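Side-chain contact in putative acyl-CoA thioester hydrolase YbhC (Escherichia coli K-12, PDB 3GRH), which is a putative thioesterase of the outer membrane that belongs to the pectinesterase family yet neither binds pectin nor has pectinesterase activity: residues S341-A346 / S375-A380. Numbering follows the deposited sequence.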
# COMPACT_ATOMS: atom_id res chain seq x y z
N SER A 341 8.15 -1.80 -12.22
CA SER A 341 8.88 -2.35 -11.10
C SER A 341 9.74 -1.29 -10.43
O SER A 341 10.29 -0.42 -11.10
CB SER A 341 9.77 -3.52 -11.62
OG SER A 341 10.58 -4.10 -10.57
N LEU A 342 9.82 -1.35 -9.10
CA LEU A 342 10.60 -0.40 -8.31
C LEU A 342 11.93 -1.09 -8.01
O LEU A 342 12.06 -1.81 -7.03
CB LEU A 342 9.84 -0.04 -7.01
CG LEU A 342 10.45 0.90 -5.99
CD1 LEU A 342 10.81 2.20 -6.65
CD2 LEU A 342 9.46 1.14 -4.87
N ASP A 343 12.90 -0.87 -8.92
CA ASP A 343 14.15 -1.63 -8.92
C ASP A 343 15.17 -0.95 -7.98
O ASP A 343 16.15 -0.35 -8.38
CB ASP A 343 14.69 -1.75 -10.32
CG ASP A 343 14.02 -2.80 -11.15
OD1 ASP A 343 13.07 -3.48 -10.69
OD2 ASP A 343 14.50 -2.91 -12.31
N VAL A 344 14.91 -1.09 -6.69
CA VAL A 344 15.66 -0.41 -5.64
C VAL A 344 17.05 -0.98 -5.42
O VAL A 344 17.99 -0.27 -4.94
CB VAL A 344 14.88 -0.41 -4.32
CG1 VAL A 344 13.77 0.63 -4.35
CG2 VAL A 344 14.32 -1.78 -3.96
N ASP A 345 17.22 -2.24 -5.80
CA ASP A 345 18.45 -2.95 -5.65
C ASP A 345 18.53 -4.08 -6.69
O ASP A 345 17.55 -4.38 -7.35
CB ASP A 345 18.59 -3.43 -4.17
CG ASP A 345 17.47 -4.37 -3.74
OD1 ASP A 345 17.04 -5.13 -4.61
OD2 ASP A 345 17.03 -4.36 -2.54
N ALA A 346 19.69 -4.73 -6.81
CA ALA A 346 19.86 -5.68 -7.90
C ALA A 346 19.00 -6.93 -7.75
O ALA A 346 18.57 -7.55 -8.74
CB ALA A 346 21.35 -6.01 -8.11
N SER A 375 16.28 1.87 -12.23
CA SER A 375 17.15 1.19 -13.14
C SER A 375 16.86 1.40 -14.61
O SER A 375 17.73 1.11 -15.43
CB SER A 375 17.05 -0.29 -12.91
OG SER A 375 15.73 -0.66 -13.27
N ASN A 376 15.66 1.89 -14.93
CA ASN A 376 15.19 2.05 -16.30
C ASN A 376 15.22 0.77 -17.09
O ASN A 376 15.26 0.80 -18.28
CB ASN A 376 15.90 3.18 -17.02
CG ASN A 376 15.91 4.45 -16.21
OD1 ASN A 376 14.89 4.83 -15.64
ND2 ASN A 376 17.06 5.15 -16.19
N ARG A 377 15.09 -0.36 -16.38
CA ARG A 377 15.06 -1.66 -17.01
C ARG A 377 13.81 -1.78 -17.89
O ARG A 377 12.69 -1.60 -17.42
CB ARG A 377 15.02 -2.73 -15.95
CG ARG A 377 14.84 -4.11 -16.54
CD ARG A 377 14.91 -5.22 -15.51
NE ARG A 377 14.02 -5.07 -14.34
CZ ARG A 377 13.18 -5.99 -13.89
NH1 ARG A 377 13.00 -7.14 -14.54
NH2 ARG A 377 12.52 -5.73 -12.80
N PRO A 378 13.99 -2.02 -19.18
CA PRO A 378 12.82 -2.03 -20.05
C PRO A 378 11.80 -3.08 -19.66
O PRO A 378 12.16 -4.16 -19.24
CB PRO A 378 13.43 -2.35 -21.41
CG PRO A 378 14.80 -1.84 -21.31
CD PRO A 378 15.25 -2.14 -19.94
N PHE A 379 10.50 -2.76 -19.81
CA PHE A 379 9.51 -3.75 -19.46
C PHE A 379 9.63 -4.92 -20.41
O PHE A 379 9.81 -4.72 -21.63
CB PHE A 379 8.10 -3.23 -19.54
CG PHE A 379 7.12 -4.27 -19.24
CD1 PHE A 379 6.94 -4.69 -17.93
CD2 PHE A 379 6.34 -4.86 -20.23
CE1 PHE A 379 6.02 -5.70 -17.61
CE2 PHE A 379 5.44 -5.88 -19.91
CZ PHE A 379 5.27 -6.28 -18.60
N ALA A 380 9.56 -6.14 -19.87
CA ALA A 380 9.64 -7.37 -20.68
C ALA A 380 8.70 -8.39 -20.17
O ALA A 380 8.88 -8.93 -19.10
CB ALA A 380 11.08 -7.94 -20.60
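The carboxylate of Asp343 meets the guanidinium of Arg377 side-on, in a two-pronged salt bridge that uses the syn lone pair of each oxygen. Arg377 NE reaches Asp343 OD2 at 3.0 Å. Arg377 NH2 reaches Asp343 OD1 at 3.1 Å. The two flat groups lie nearly coplanar, 20° apart, which favours paired bonds. Arginine suits the place because its long chain runs extended from the backbone and then bends at chi3 (53°), turning NE and NH2 together toward the acid. Aspartate offers two acceptor oxygens on a short stem, and each also takes a hydroxyl. The small Ser341 fits a buried spot and donates from OG to Asp343 OD1 at 2.6 Å, nearly along the C-O direction; Ser375 OG donates to Asp343 OD2 at 2.7 Å from the anti side, somewhat out of the carboxylate plane. Four donors thus fix the acid's rotation. With an alanine here instead of Asp343, the Arg377 charge is likely to lose its mate and both serine hydroxyls this acceptor. Ser341 and Asp343 are tightly enclosed, whereas Ser375 lies at the solvent side, where its small hydroxyl also accepts from Arg377 N in an ST turn. Asn349 takes a further bond from Arg377 NH2. Ser341 directly follows Arg340, which probably binds substrate, as in relatives. In this beta-helix, the contact ties the turn after strand 337-342 to the loop leaving its parallel neighbour, strand 369-373.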